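Local coordinates for protein TASOR (Homo sapiens, PDB 6TL1) that is a component of the HUSH complex, which maintains epigenetic silencing at H3K9me3-rich loci, and is represented here by its pseudo-PARP domain, at residues L26-S30 / I168-L172; L121-M126 / F207-D211. All blocks are in the same frame, centred on the assembly; numbering follows the deposited sequence.

Contact 1: residues L26-S30 / I168-L172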
# COMPACT_ATOMS: atom_id res chain seq x y z
N LEU A 26 10.99 6.76 -3.48
CA LEU A 26 10.88 8.13 -3.98
C LEU A 26 12.27 8.68 -4.27
O LEU A 26 12.47 9.40 -5.25
CB LEU A 26 10.16 9.00 -2.96
CG LEU A 26 10.19 10.48 -3.34
CD1 LEU A 26 9.35 10.72 -4.59
CD2 LEU A 26 9.73 11.36 -2.18
N GLU A 27 13.24 8.34 -3.44
CA GLU A 27 14.64 8.67 -3.71
C GLU A 27 15.38 7.35 -3.91
O GLU A 27 15.72 6.67 -2.93
CB GLU A 27 15.24 9.46 -2.56
CG GLU A 27 14.57 10.81 -2.34
CD GLU A 27 15.24 11.62 -1.24
OE1 GLU A 27 16.37 11.25 -0.83
OE2 GLU A 27 14.64 12.62 -0.79
N PRO A 28 15.72 6.98 -5.15
CA PRO A 28 16.36 5.66 -5.37
C PRO A 28 17.64 5.44 -4.58
O PRO A 28 18.00 4.28 -4.35
CB PRO A 28 16.60 5.64 -6.89
CG PRO A 28 15.48 6.50 -7.42
CD PRO A 28 15.38 7.63 -6.43
N THR A 29 18.33 6.51 -4.14
CA THR A 29 19.50 6.37 -3.28
C THR A 29 19.17 5.90 -1.87
O THR A 29 20.10 5.67 -1.08
CB THR A 29 20.29 7.68 -3.21
OG1 THR A 29 19.42 8.77 -2.87
CG2 THR A 29 20.97 7.94 -4.54
N SER A 30 17.88 5.77 -1.52
CA SER A 30 17.51 5.14 -0.26
C SER A 30 18.01 3.70 -0.20
O SER A 30 17.89 3.05 0.85
CB SER A 30 15.98 5.13 -0.08
OG SER A 30 15.45 6.44 0.12
N ILE A 168 5.90 15.86 -5.77
CA ILE A 168 6.72 15.46 -4.62
C ILE A 168 7.97 14.75 -5.13
O ILE A 168 7.90 13.70 -5.79
CB ILE A 168 5.91 14.56 -3.68
CG1 ILE A 168 4.84 15.38 -2.94
CG2 ILE A 168 6.81 13.93 -2.64
CD1 ILE A 168 5.38 16.64 -2.26
N THR A 169 9.15 15.31 -4.82
CA THR A 169 10.41 14.67 -5.20
C THR A 169 11.32 14.38 -4.02
O THR A 169 12.32 13.67 -4.20
CB THR A 169 11.18 15.50 -6.23
OG1 THR A 169 11.58 16.76 -5.67
CG2 THR A 169 10.33 15.75 -7.47
N SER A 170 11.04 14.94 -2.84
CA SER A 170 11.91 14.82 -1.68
C SER A 170 11.17 14.19 -0.52
O SER A 170 10.02 14.54 -0.23
CB SER A 170 12.45 16.21 -1.28
OG SER A 170 13.14 16.16 -0.04
N LEU A 171 11.86 13.29 0.19
CA LEU A 171 11.33 12.70 1.42
C LEU A 171 11.04 13.75 2.49
O LEU A 171 10.30 13.46 3.43
CB LEU A 171 12.33 11.68 1.97
CG LEU A 171 12.55 10.43 1.11
CD1 LEU A 171 13.70 9.58 1.67
CD2 LEU A 171 11.26 9.61 1.03
N LEU A 172 11.60 14.96 2.37
CA LEU A 172 11.44 16.02 3.36
C LEU A 172 10.47 17.12 2.94
O LEU A 172 10.26 18.06 3.70
CB LEU A 172 12.80 16.63 3.72
CG LEU A 172 13.77 15.61 4.29
CD1 LEU A 172 15.20 16.12 4.36
CD2 LEU A 172 13.28 15.11 5.65
O HOH W 1 13.17 11.61 -5.95

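Contact 2: residues L121-M126 / F207-D211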
# COMPACT_ATOMS: atom_id res chain seq x y z
N LEU A 121 12.75 8.56 9.49
CA LEU A 121 13.16 7.47 10.37
C LEU A 121 14.44 7.84 11.10
O LEU A 121 15.31 8.53 10.57
CB LEU A 121 13.37 6.19 9.57
CG LEU A 121 12.16 5.64 8.83
CD1 LEU A 121 12.57 4.52 7.88
CD2 LEU A 121 11.15 5.14 9.84
N ASP A 122 14.55 7.36 12.34
CA ASP A 122 15.75 7.53 13.14
C ASP A 122 16.81 6.50 12.74
O ASP A 122 16.48 5.38 12.34
CB ASP A 122 15.43 7.39 14.63
CG ASP A 122 14.52 8.50 15.14
OD1 ASP A 122 14.34 9.51 14.43
OD2 ASP A 122 13.97 8.34 16.26
N THR A 123 18.08 6.88 12.87
CA THR A 123 19.16 5.94 12.58
C THR A 123 19.10 4.74 13.52
O THR A 123 18.87 4.87 14.72
CB THR A 123 20.53 6.60 12.73
OG1 THR A 123 20.53 7.86 12.06
CG2 THR A 123 21.61 5.71 12.14
N GLY A 124 19.31 3.55 12.95
CA GLY A 124 19.21 2.33 13.73
C GLY A 124 17.80 1.83 13.93
O GLY A 124 17.62 0.83 14.64
N ALA A 125 16.81 2.48 13.33
CA ALA A 125 15.43 2.02 13.46
C ALA A 125 15.26 0.65 12.82
O ALA A 125 15.91 0.31 11.83
CB ALA A 125 14.48 3.00 12.78
N MET A 126 14.36 -0.14 13.40
CA MET A 126 13.99 -1.44 12.88
C MET A 126 12.49 -1.47 12.64
O MET A 126 11.72 -0.89 13.41
CB MET A 126 14.41 -2.53 13.87
CG MET A 126 13.77 -3.88 13.64
SD MET A 126 14.62 -5.23 14.50
CE MET A 126 16.20 -4.57 14.90
N PHE A 207 13.40 -4.55 8.11
CA PHE A 207 14.52 -3.70 7.73
C PHE A 207 15.21 -3.13 8.97
O PHE A 207 14.63 -3.04 10.05
CB PHE A 207 14.08 -2.53 6.82
CG PHE A 207 13.25 -1.47 7.52
CD1 PHE A 207 13.85 -0.47 8.27
CD2 PHE A 207 11.87 -1.46 7.39
CE1 PHE A 207 13.08 0.50 8.90
CE2 PHE A 207 11.11 -0.49 8.01
CZ PHE A 207 11.71 0.49 8.77
N THR A 208 16.45 -2.73 8.78
CA THR A 208 17.08 -1.78 9.67
C THR A 208 17.44 -0.55 8.85
O THR A 208 17.67 -0.65 7.64
CB THR A 208 18.32 -2.34 10.38
OG1 THR A 208 19.24 -2.86 9.42
CG2 THR A 208 17.90 -3.44 11.34
N TYR A 209 17.41 0.61 9.50
CA TYR A 209 17.63 1.89 8.84
C TYR A 209 18.86 2.57 9.44
O TYR A 209 18.97 2.70 10.67
CB TYR A 209 16.38 2.77 8.95
CG TYR A 209 16.51 4.12 8.30
CD1 TYR A 209 16.28 4.28 6.93
CD2 TYR A 209 16.82 5.25 9.04
CE1 TYR A 209 16.40 5.53 6.33
CE2 TYR A 209 16.93 6.49 8.45
CZ TYR A 209 16.72 6.62 7.09
OH TYR A 209 16.84 7.85 6.51
N LYS A 210 19.78 3.00 8.56
CA LYS A 210 20.99 3.80 8.81
C LYS A 210 20.91 5.02 7.90
O LYS A 210 20.85 4.86 6.68
CB LYS A 210 22.27 3.02 8.42
CG LYS A 210 22.94 1.86 9.25
CD LYS A 210 23.58 2.37 10.60
CE LYS A 210 24.46 1.32 11.42
NZ LYS A 210 23.78 -0.04 11.61
N ASP A 211 20.91 6.24 8.45
CA ASP A 211 20.83 7.39 7.52
C ASP A 211 22.15 7.70 6.78
O ASP A 211 23.19 7.08 7.01
CB ASP A 211 20.37 8.67 8.22
CG ASP A 211 21.17 8.98 9.46
OD1 ASP A 211 21.24 10.16 9.86
OD2 ASP A 211 21.73 8.02 10.04

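Contact 1: residues L26-S30 / I168-L172
Glu27 and Leu171 make the polar link between two irregular loops. The backbone N of Leu171 donates to Glu27 OE2 at 3.0 Å, and the bond is nearly straight, 175° at the hydrogen. It reaches the oxygen on its anti side, about 30° out of the carboxylate plane. Glutamate suits the place because its chain, extended beyond CG, is long enough to carry an acceptor across to the other backbone. A second polar link runs through a water, which donates to Thr169 O at 2.8 Å. The same water lies 2.4 Å from Leu26 O, so that half of the bridge is modelled too short and its exact length is doubtful.

The loop 26-30 leads from helix 12-22 to strand 34-42, while the loop 168-172 follows strand 159-162 and precedes helix 176-179, so the contact ties together connections that belong to different sheets of the pseudo-PARP domain. Each loop has its own local bracing. Ser170 OG accepts from Leu172 N in an ST turn, a role for which a short hydroxyl side chain is well suited, while Ser30 N bonds to Glu27 O. Asp114 binds Ser30 OG and the backbone N atoms of Leu26 and Glu27, fixing the first loop from outside the contact.

Apolar packing centres on Leu26. With CG anti to the backbone N (chi1 172°), its forked end is laid against the backbone of 168-172: CD1 comes 3.5 Å from Ile168 O, and CD2 rests 3.6 Å from Ser170 C. The same CD2 also meets Ile168 CG2 at 3.9 Å and Leu171 CD2 at 4.0 Å, a branched leucine thus covering backbone and methyl groups together. Leu171 divides its two methyls, CD2 packing against Leu26 while CD1 touches Glu27 CD and, at 3.9 Å, Ser30 OG.

Contact 2: residues L121-M126 / F207-D211
A type II turn, Asp122 to Ala125, leads into strand 126-134 and lies against the end of strand 199-209, where Leu121 and Tyr209 pack obliquely. Leu121 CB sits over one face of the tyrosine ring, a CH-pi contact 3.8 Å from the centroid and 20° off the normal, while CD1 approaches Tyr209 CD1. At the ring's edge lies Asp122 O, 3.3 Å from Tyr209 CD2. A broad aromatic ring can thus meet a side chain and the turn backbone at once.

The backbones join in a G1 beta bulge, Gly124 and Ala125 both facing Tyr209. Tyr209 N donates to Ala125 O at 2.8 Å, in the carbonyl plane. Gly124 N donates to Tyr209 O in a bond modelled as very short; glycine fits because its positive phi (82°) would jam a CB against the preceding carbonyl oxygen. Beyond the bulge, Met126 and Thr208 form an antiparallel non-hydrogen-bonded pair. Their side chains run alongside each other on the same sheet face, Met126 CE 4.1 Å from Thr208 CG2, whereas Thr208 OG1 bonds to Arg37. Leu121 CD1 also reaches Phe207 CE1 at 4.2 Å, and Phe34 packs edge-to-face with Phe207.

In the fold
Contacts 1 and 2 lie on the same side of the domain's centre, about 16 Å apart between centres and about 6 Å between nearest atoms, without touching. Along the chain their segments alternate: 26-30, 121-126, 168-172, then 207-211. Contact 2 belongs to the five-stranded antiparallel sheet, at the junction of strands 126-134 and 199-209. Segment 26-30 leads into strand 34-42, which neighbours 199-209 in that sheet, whereas 168-172 lies between strand 159-162 of the four-stranded mixed sheet and helix 176-179. The crossing order therefore brings parts far apart in sequence together on one side of the pseudo-PARP domain, with contact 1 joining connections of both sheets beside the strand pairing of contact 2.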